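Local coordinates for protein GLB-12 (Caenorhabditis elegans, PDB 4BJA) that binds heme b in a globin fold and acts as a redox signalling globin essential for reproduction in the worm, at residues A[59-64]-A[146-151]; A[100-105]-A[117-122]; A[135-138]-A[144-147]. The protein carries 1 engineered substitution. One frame throughout, in Å; residues are numbered along the deposited sequence. Where two conformers were deposited one is given.

Contact 1 of 3, residues A[59-64]-A[146-151]. With HEM (protoporphyrin IX containing Fe), chain B.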
# COMPACT_ATOMS: atom_id res chain seq x y z
N LEU A 59 -23.47 4.06 14.72
CA LEU A 59 -24.91 3.71 14.86
C LEU A 59 -25.49 3.40 13.47
O LEU A 59 -26.14 2.38 13.28
CB LEU A 59 -25.69 4.81 15.55
CG LEU A 59 -25.45 4.94 17.07
CD1 LEU A 59 -26.10 6.21 17.61
CD2 LEU A 59 -25.95 3.72 17.84
N ASP A 60 -25.20 4.24 12.47
CA ASP A 60 -25.62 3.88 11.10
C ASP A 60 -25.05 2.55 10.60
O ASP A 60 -25.75 1.75 10.01
CB ASP A 60 -25.21 4.98 10.12
CG ASP A 60 -26.00 6.25 10.30
OD1 ASP A 60 -26.97 6.27 11.09
OD2 ASP A 60 -25.66 7.25 9.62
N ILE A 61 -23.77 2.28 10.83
CA ILE A 61 -23.18 1.03 10.40
C ILE A 61 -23.93 -0.20 10.94
O ILE A 61 -24.29 -1.11 10.18
CB ILE A 61 -21.71 0.94 10.86
CG1 ILE A 61 -20.87 1.93 10.01
CG2 ILE A 61 -21.19 -0.50 10.70
CD1 ILE A 61 -19.44 2.15 10.59
N VAL A 62 -24.15 -0.24 12.26
CA VAL A 62 -24.73 -1.44 12.85
C VAL A 62 -26.25 -1.51 12.65
O VAL A 62 -26.81 -2.58 12.61
CB VAL A 62 -24.35 -1.64 14.33
CG1 VAL A 62 -22.81 -1.61 14.44
CG2 VAL A 62 -25.01 -0.62 15.20
N ASN A 63 -26.90 -0.37 12.52
CA ASN A 63 -28.36 -0.44 12.39
C ASN A 63 -28.84 -0.48 10.96
O ASN A 63 -29.88 -1.11 10.68
CB ASN A 63 -29.01 0.75 13.08
CG ASN A 63 -28.99 0.62 14.57
OD1 ASN A 63 -29.80 -0.14 15.16
ND2 ASN A 63 -28.11 1.40 15.21
N ASP A 64 -28.13 0.21 10.07
CA ASP A 64 -28.64 0.38 8.71
C ASP A 64 -27.85 -0.37 7.66
O ASP A 64 -28.38 -0.82 6.67
CB ASP A 64 -28.71 1.88 8.34
CG ASP A 64 -29.48 2.70 9.35
OD1 ASP A 64 -30.62 2.32 9.71
OD2 ASP A 64 -28.99 3.77 9.74
N GLU A 146 -13.25 -2.64 5.17
CA GLU A 146 -13.73 -1.85 4.08
C GLU A 146 -15.21 -1.40 4.29
O GLU A 146 -15.56 -0.24 4.07
CB GLU A 146 -13.57 -2.66 2.79
CG GLU A 146 -14.02 -1.91 1.57
CD GLU A 146 -13.88 -2.78 0.35
OE1 GLU A 146 -14.73 -3.66 0.16
OE2 GLU A 146 -12.89 -2.63 -0.40
N ILE A 147 -16.04 -2.31 4.79
CA ILE A 147 -17.45 -1.99 5.00
C ILE A 147 -17.56 -0.81 6.00
O ILE A 147 -18.28 0.17 5.78
CB ILE A 147 -18.19 -3.24 5.53
CG1 ILE A 147 -18.37 -4.26 4.38
CG2 ILE A 147 -19.58 -2.82 6.16
CD1 ILE A 147 -18.75 -5.66 4.77
N VAL A 148 -16.79 -0.87 7.08
CA VAL A 148 -16.87 0.17 8.11
C VAL A 148 -16.33 1.48 7.56
O VAL A 148 -16.96 2.56 7.69
CB VAL A 148 -16.07 -0.27 9.37
CG1 VAL A 148 -15.89 0.89 10.33
CG2 VAL A 148 -16.83 -1.44 10.09
N ILE A 149 -15.11 1.42 7.00
CA ILE A 149 -14.48 2.68 6.56
C ILE A 149 -15.24 3.29 5.40
O ILE A 149 -15.32 4.50 5.31
CB ILE A 149 -12.99 2.51 6.27
CG1 ILE A 149 -12.32 2.20 7.59
CG2 ILE A 149 -12.44 3.80 5.59
CD1 ILE A 149 -12.21 3.38 8.50
N ASN A 150 -15.86 2.46 4.56
CA ASN A 150 -16.67 3.06 3.47
C ASN A 150 -17.83 3.91 4.00
O ASN A 150 -18.19 4.92 3.37
CB ASN A 150 -17.19 1.96 2.55
CG ASN A 150 -16.19 1.53 1.57
OD1 ASN A 150 -15.12 2.15 1.45
ND2 ASN A 150 -16.51 0.51 0.78
N VAL A 151 -18.41 3.53 5.14
CA VAL A 151 -19.46 4.38 5.71
C VAL A 151 -18.86 5.69 6.19
O VAL A 151 -19.48 6.76 6.03
CB VAL A 151 -20.31 3.65 6.78
CG1 VAL A 151 -21.48 4.60 7.28
CG2 VAL A 151 -20.88 2.34 6.19
CHA HEM B . -10.90 -3.26 19.01
CHB HEM B . -10.18 0.11 15.61
CHC HEM B . -12.99 -2.35 12.58
CHD HEM B . -14.32 -5.24 16.20
C1A HEM B . -10.43 -2.19 18.33
C2A HEM B . -9.42 -1.27 18.81
C3A HEM B . -9.25 -0.35 17.85
C4A HEM B . -10.14 -0.65 16.75
CMA HEM B . -8.29 0.88 17.84
CAA HEM B . -8.68 -1.39 20.19
CBA HEM B . -7.17 -1.60 19.99
CGA HEM B . -7.00 -2.87 19.27
O1A HEM B . -7.62 -3.88 19.69
O2A HEM B . -6.26 -2.81 18.25
C1B HEM B . -10.84 -0.33 14.50
C2B HEM B . -10.72 0.27 13.17
C3B HEM B . -11.48 -0.41 12.35
C4B HEM B . -12.12 -1.45 13.11
CMB HEM B . -9.83 1.47 12.83
CAB HEM B . -11.60 -0.11 10.84
CBB HEM B . -12.66 -0.53 10.18
C1C HEM B . -13.57 -3.35 13.28
C2C HEM B . -14.53 -4.29 12.75
C3C HEM B . -14.89 -5.10 13.74
C4C HEM B . -14.21 -4.67 14.94
CMC HEM B . -14.98 -4.35 11.27
CAC HEM B . -15.90 -6.26 13.59
CBC HEM B . -15.80 -7.26 14.45
C1D HEM B . -13.59 -4.92 17.28
C2D HEM B . -13.83 -5.42 18.60
C3D HEM B . -12.77 -4.81 19.47
C4D HEM B . -11.97 -4.00 18.59
CMD HEM B . -14.93 -6.39 19.09
CAD HEM B . -12.58 -5.00 20.98
CBD HEM B . -13.16 -3.73 21.65
CGD HEM B . -14.67 -3.58 21.55
O1D HEM B . -15.42 -4.56 21.36
O2D HEM B . -15.13 -2.44 21.69
NA HEM B . -10.87 -1.78 17.07
NB HEM B . -11.72 -1.41 14.44
NC HEM B . -13.42 -3.62 14.62
ND HEM B . -12.48 -4.06 17.31
FE HEM B . -12.13 -2.71 15.89
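Helix 50-65 crosses helix 144-160 as the B and G helices do in a globin, and I61 carries the crossing by reaching across to V148 and V151. The CA atoms of I61 and V148 are 6.8 Å apart. With CG1 of I61 anti to its carbonyl carbon (chi1 -72°) and the chain extended beyond it, CG1 is set against V151 and CD1 against V148. I61 CG1 comes 3.7 Å from V151 CB and lies beside both methyls of that valine. Farther out, I61 CD1 ends 3.8 Å from V148 CG1, and the two side chains cross at about a right angle. The CG1-CD1 arm of a beta-branched isoleucine suits the place, because it meets two short valines one helical turn apart. V148 does double duty: its CB is 3.5 Å from the vinyl carbon CBB of the heme and its CG2 is 3.6 Å from the heme methyl CMC, so I61 backs a residue that touches the heme's substituents. I149 adds its CG1 to the same vinyl. On the flank, D60 forms salt bridges with R155 and R80. Apolar side chains that join the B and G helices and line the heme's vinyl edge are typical of the globin pocket.

Contact 2 of 3, residues A[100-105]-A[117-122]. With SO4 (sulfate ion), chain C.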
# COMPACT_ATOMS: atom_id res chain seq x y z
N MET A 100 -8.17 7.36 15.29
CA MET A 100 -8.14 8.44 14.30
C MET A 100 -7.46 9.71 14.82
O MET A 100 -6.78 10.40 14.08
CB MET A 100 -9.57 8.73 13.80
CG MET A 100 -10.13 7.56 12.97
SD MET A 100 -9.20 7.37 11.44
CE MET A 100 -8.86 9.13 11.22
N GLU A 101 -7.67 10.01 16.10
CA GLU A 101 -7.05 11.17 16.74
C GLU A 101 -5.52 11.01 16.68
O GLU A 101 -4.79 11.92 16.29
CB GLU A 101 -7.49 11.24 18.20
CG GLU A 101 -6.75 12.28 19.04
CD GLU A 101 -6.89 13.73 18.55
OE1 GLU A 101 -7.73 14.09 17.68
OE2 GLU A 101 -6.13 14.58 19.09
N GLN A 102 -5.06 9.85 17.07
CA GLN A 102 -3.60 9.60 17.15
C GLN A 102 -3.02 9.57 15.75
O GLN A 102 -1.92 10.12 15.48
CB GLN A 102 -3.37 8.22 17.72
CG GLN A 102 -3.64 7.94 19.15
CD GLN A 102 -3.32 6.46 19.41
OE1 GLN A 102 -4.20 5.59 19.40
NE2 GLN A 102 -2.02 6.16 19.51
N LEU A 103 -3.72 8.86 14.86
CA LEU A 103 -3.19 8.66 13.50
C LEU A 103 -3.10 10.02 12.78
O LEU A 103 -2.07 10.33 12.15
CB LEU A 103 -4.11 7.66 12.74
CG LEU A 103 -3.81 7.27 11.32
CD1 LEU A 103 -2.30 6.86 11.15
CD2 LEU A 103 -4.78 6.10 10.98
N THR A 104 -4.13 10.86 12.88
CA THR A 104 -4.10 12.16 12.18
C THR A 104 -3.03 13.07 12.81
O THR A 104 -2.36 13.81 12.11
CB THR A 104 -5.42 12.91 12.14
OG1 THR A 104 -5.91 13.12 13.48
CG2 THR A 104 -6.46 12.17 11.28
N SER A 105 -2.87 12.98 14.12
CA SER A 105 -1.81 13.77 14.82
C SER A 105 -0.42 13.30 14.36
O SER A 105 0.46 14.11 14.09
CB SER A 105 -1.96 13.60 16.35
OG SER A 105 -0.95 14.39 17.00
N TRP A 117 2.15 4.31 10.44
CA TRP A 117 2.04 3.01 9.76
C TRP A 117 2.02 1.86 10.76
O TRP A 117 1.23 0.90 10.64
CB TRP A 117 3.19 2.91 8.73
CG TRP A 117 3.06 1.81 7.75
CD1 TRP A 117 1.90 1.16 7.32
CD2 TRP A 117 4.13 1.25 7.00
NE1 TRP A 117 2.23 0.22 6.35
CE2 TRP A 117 3.59 0.25 6.16
CE3 TRP A 117 5.51 1.50 6.97
CZ2 TRP A 117 4.39 -0.49 5.27
CZ3 TRP A 117 6.31 0.74 6.09
CH2 TRP A 117 5.74 -0.24 5.26
N GLN A 118 2.89 1.94 11.77
CA GLN A 118 2.94 0.88 12.78
C GLN A 118 1.58 0.72 13.51
O GLN A 118 1.15 -0.40 13.78
CB GLN A 118 4.00 1.16 13.83
CG GLN A 118 5.45 0.91 13.32
CD GLN A 118 6.48 1.42 14.32
OE1 GLN A 118 6.18 2.24 15.18
NE2 GLN A 118 7.70 0.94 14.20
N LEU A 119 0.97 1.85 13.85
CA LEU A 119 -0.36 1.87 14.52
C LEU A 119 -1.38 1.15 13.66
O LEU A 119 -2.13 0.28 14.15
CB LEU A 119 -0.79 3.31 14.81
CG LEU A 119 -2.25 3.45 15.37
CD1 LEU A 119 -2.43 2.72 16.70
CD2 LEU A 119 -2.63 4.90 15.53
N VAL A 120 -1.39 1.45 12.38
CA VAL A 120 -2.43 0.84 11.52
C VAL A 120 -2.21 -0.67 11.38
O VAL A 120 -3.14 -1.46 11.52
CB VAL A 120 -2.49 1.53 10.16
CG1 VAL A 120 -3.49 0.82 9.24
CG2 VAL A 120 -2.81 3.02 10.30
N ARG A 121 -0.96 -1.09 11.16
CA ARG A 121 -0.72 -2.51 11.00
C ARG A 121 -0.93 -3.27 12.32
O ARG A 121 -1.44 -4.38 12.30
CB ARG A 121 0.66 -2.73 10.38
CG ARG A 121 0.67 -2.20 8.94
CD ARG A 121 1.75 -2.73 8.07
NE ARG A 121 1.70 -4.17 7.86
CZ ARG A 121 1.36 -4.79 6.72
NH1 ARG A 121 0.93 -4.13 5.64
NH2 ARG A 121 1.45 -6.10 6.67
N LYS A 122 -0.59 -2.67 13.46
CA LYS A 122 -0.75 -3.31 14.76
C LYS A 122 -2.23 -3.51 15.04
O LYS A 122 -2.64 -4.53 15.63
CB LYS A 122 -0.15 -2.44 15.90
CG LYS A 122 -0.36 -3.10 17.26
CD LYS A 122 0.39 -2.40 18.38
CE LYS A 122 0.18 -3.18 19.72
NZ LYS A 122 0.96 -2.61 20.82
S SO4 C . 3.23 -6.56 9.75
O1 SO4 C . 3.15 -7.38 8.54
O2 SO4 C . 1.87 -6.25 10.14
O3 SO4 C . 3.92 -7.29 10.79
O4 SO4 C . 3.97 -5.30 9.50
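L119 CD2 meets Q102 and L103, while the neighbouring V120 meets L103 alone through CG2. The helices run nearly antiparallel, at 149°, with their axes 10.2 Å apart at the closest, a spacing bridged by leucine side chains. L119 holds CG anti to its backbone N (chi1 173°), which brings CD2 up against the backbone of the other helix: it sits 4.0 Å from Q102 CB and 4.2 Å from L103 CB, at the same distance from L103 N. L103 answers with its own branches, passing V120 at a slant; L103 CD2 is 3.7 Å from V120 CG2, and CD1 touches the same methyl. Leucine and valine suit this seam, where branched carbon ends fill the space between helices, while Q102, an exposed residue, gives only its CB to the contact. F195 and M203 of helix 185-214 extend the apolar layer beside L103 and V120.

R121 turns elsewhere, its guanidinium set edge-on to a sulfate, probably from the crystallisation liquor. NE donates to O2 at 3.1 Å (162°) and more weakly to O4, NH2 reaches O1 at 2.8 Å, and R125 also grips the ion. NH1 of R121 binds OE1 of Q202. With the guanidinium gone, as with an alanine here, the sulfate would probably keep its bond to R125 NH1 but lose the NE and NH2 donors, and Q202 OE1 would lose the bond from NH1.

Two antiparallel helices joined by a short turn, packed through leucine and valine, make the E-F hairpin typical of the globin fold.

Contact 3 of 3, residues A[135-138]-A[144-147]. With HEM (protoporphyrin IX containing Fe), chain B.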
# COMPACT_ATOMS: atom_id res chain seq x y z
N GLN A 135 -13.17 -15.74 11.56
CA GLN A 135 -14.03 -16.60 10.77
C GLN A 135 -14.57 -15.99 9.48
O GLN A 135 -14.64 -16.67 8.47
CB GLN A 135 -15.21 -17.12 11.63
CG GLN A 135 -14.85 -18.38 12.42
CD GLN A 135 -16.02 -19.35 12.62
OE1 GLN A 135 -17.15 -19.11 12.17
NE2 GLN A 135 -15.74 -20.47 13.31
N ASN A 136 -14.95 -14.71 9.51
CA ASN A 136 -15.73 -14.13 8.41
C ASN A 136 -15.05 -13.12 7.52
O ASN A 136 -15.52 -12.86 6.43
CB ASN A 136 -17.04 -13.54 8.93
CG ASN A 136 -17.89 -14.58 9.65
OD1 ASN A 136 -18.23 -15.60 9.06
ND2 ASN A 136 -18.18 -14.36 10.91
N GLN A 137 -13.97 -12.50 8.01
CA GLN A 137 -13.23 -11.56 7.18
C GLN A 137 -12.71 -12.24 5.92
O GLN A 137 -12.02 -13.26 6.02
CB GLN A 137 -12.05 -10.99 7.97
CG GLN A 137 -11.08 -10.13 7.11
CD GLN A 137 -11.68 -8.81 6.71
OE1 GLN A 137 -12.83 -8.50 7.05
NE2 GLN A 137 -10.91 -7.99 5.97
N ASN A 138 -13.04 -11.69 4.76
CA ASN A 138 -12.87 -12.41 3.50
C ASN A 138 -12.88 -11.46 2.31
O ASN A 138 -13.94 -10.98 1.89
CB ASN A 138 -13.99 -13.47 3.37
CG ASN A 138 -13.82 -14.37 2.15
OD1 ASN A 138 -14.52 -15.38 2.02
ND2 ASN A 138 -12.89 -14.02 1.27
N TYR A 144 -14.72 -6.49 6.22
CA TYR A 144 -15.40 -5.68 7.22
C TYR A 144 -14.67 -4.38 7.52
O TYR A 144 -15.29 -3.42 7.91
CB TYR A 144 -15.67 -6.50 8.52
CG TYR A 144 -16.67 -7.60 8.29
CD1 TYR A 144 -18.04 -7.35 8.37
CD2 TYR A 144 -16.24 -8.88 7.93
CE1 TYR A 144 -18.95 -8.37 8.14
CE2 TYR A 144 -17.15 -9.89 7.68
CZ TYR A 144 -18.48 -9.62 7.78
OH TYR A 144 -19.38 -10.65 7.54
N PHE A 145 -13.34 -4.31 7.31
CA PHE A 145 -12.67 -3.04 7.48
C PHE A 145 -13.11 -2.09 6.39
O PHE A 145 -13.34 -0.90 6.64
CB PHE A 145 -11.15 -3.24 7.40
CG PHE A 145 -10.63 -4.21 8.42
CD1 PHE A 145 -10.96 -4.05 9.78
CD2 PHE A 145 -9.89 -5.33 8.01
CE1 PHE A 145 -10.48 -4.97 10.72
CE2 PHE A 145 -9.43 -6.25 8.95
CZ PHE A 145 -9.73 -6.07 10.30
N GLU A 146 -13.25 -2.64 5.17
CA GLU A 146 -13.73 -1.85 4.08
C GLU A 146 -15.21 -1.40 4.29
O GLU A 146 -15.56 -0.24 4.07
CB GLU A 146 -13.57 -2.66 2.79
CG GLU A 146 -14.02 -1.91 1.57
CD GLU A 146 -13.88 -2.78 0.35
OE1 GLU A 146 -14.73 -3.66 0.16
OE2 GLU A 146 -12.89 -2.63 -0.40
N ILE A 147 -16.04 -2.31 4.79
CA ILE A 147 -17.45 -1.99 5.00
C ILE A 147 -17.56 -0.81 6.00
O ILE A 147 -18.28 0.17 5.78
CB ILE A 147 -18.19 -3.24 5.53
CG1 ILE A 147 -18.37 -4.26 4.38
CG2 ILE A 147 -19.58 -2.82 6.16
CD1 ILE A 147 -18.75 -5.66 4.77
CHA HEM B . -10.90 -3.26 19.01
CHB HEM B . -10.18 0.11 15.61
CHC HEM B . -12.99 -2.35 12.58
CHD HEM B . -14.32 -5.24 16.20
C1A HEM B . -10.43 -2.19 18.33
C2A HEM B . -9.42 -1.27 18.81
C3A HEM B . -9.25 -0.35 17.85
C4A HEM B . -10.14 -0.65 16.75
CMA HEM B . -8.29 0.88 17.84
CAA HEM B . -8.68 -1.39 20.19
CBA HEM B . -7.17 -1.60 19.99
CGA HEM B . -7.00 -2.87 19.27
O1A HEM B . -7.62 -3.88 19.69
O2A HEM B . -6.26 -2.81 18.25
C1B HEM B . -10.84 -0.33 14.50
C2B HEM B . -10.72 0.27 13.17
C3B HEM B . -11.48 -0.41 12.35
C4B HEM B . -12.12 -1.45 13.11
CMB HEM B . -9.83 1.47 12.83
CAB HEM B . -11.60 -0.11 10.84
CBB HEM B . -12.66 -0.53 10.18
C1C HEM B . -13.57 -3.35 13.28
C2C HEM B . -14.53 -4.29 12.75
C3C HEM B . -14.89 -5.10 13.74
C4C HEM B . -14.21 -4.67 14.94
CMC HEM B . -14.98 -4.35 11.27
CAC HEM B . -15.90 -6.26 13.59
CBC HEM B . -15.80 -7.26 14.45
C1D HEM B . -13.59 -4.92 17.28
C2D HEM B . -13.83 -5.42 18.60
C3D HEM B . -12.77 -4.81 19.47
C4D HEM B . -11.97 -4.00 18.59
CMD HEM B . -14.93 -6.39 19.09
CAD HEM B . -12.58 -5.00 20.98
CBD HEM B . -13.16 -3.73 21.65
CGD HEM B . -14.67 -3.58 21.55
O1D HEM B . -15.42 -4.56 21.36
O2D HEM B . -15.13 -2.44 21.69
NA HEM B . -10.87 -1.78 17.07
NB HEM B . -11.72 -1.41 14.44
NC HEM B . -13.42 -3.62 14.62
ND HEM B . -12.48 -4.06 17.31
FE HEM B . -12.13 -2.71 15.89
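Q137, the first residue to leave helical backbone angles after helix 131-136, lies with its CA 6.3 Å from the CA of Y144, where helix 144-160 begins. Its side chain bridges the gap. With CG anti to the backbone N and a bend at chi2 (71°), the amide swings over to the new helix. There Q137 OE1 accepts the Y144 backbone N-H at 2.9 Å, in the carbonyl plane and on a lone pair. Glutamine suits the position because the other half of its amide is also employed: Q137 NE2 gives a hydrogen bond to N143 OD1, which in turn accepts from the backbone N of E146. The same NE2 lies 3.5 Å from F145 CD2, the amide and ring planes being 52° apart.

Y144 sets the edge of its ring to the preceding segment, with CE2 3.6 Å from N136 O, close to the ring plane, while F132 meets the ring edge-to-face. Y144 CB packs 3.6 Å from the heme methyl CMC. F145 turns the edge of its ring to the porphyrin, CD1 standing 3.9 Å from the meso carbon CHC, and its side chain lies about 4 Å from that of H127, an axial iron ligand.

Because OE1 satisfies the buried N-H of Y144 and NE2 is taken up by N143 OD1, the Q137 amide is probably held in a single orientation where the helix bearing Y144 and F145 begins.

From the N terminus, the chain first lays down 59-64 on helix 50-65, one half of contact 1, which waits more than eighty residues for its partner. Within that long loop, helix 87-108 turns back on helix 113-126, and contact 2 closes a tight hairpin nested inside. In series with it, contact 3 then closes the short link between helix 131-136 and helix 144-160. Contacts 1 and 3 both end on the first turns of helix 144-160, sharing E146 and I147, and bring helices 50-65, 131-136 and 144-160 together beside the heme. Contact 2 lies on the opposite side of the chain's centre from contact 1, about 20 Å away between centres, and joins its two helices without touching the heme.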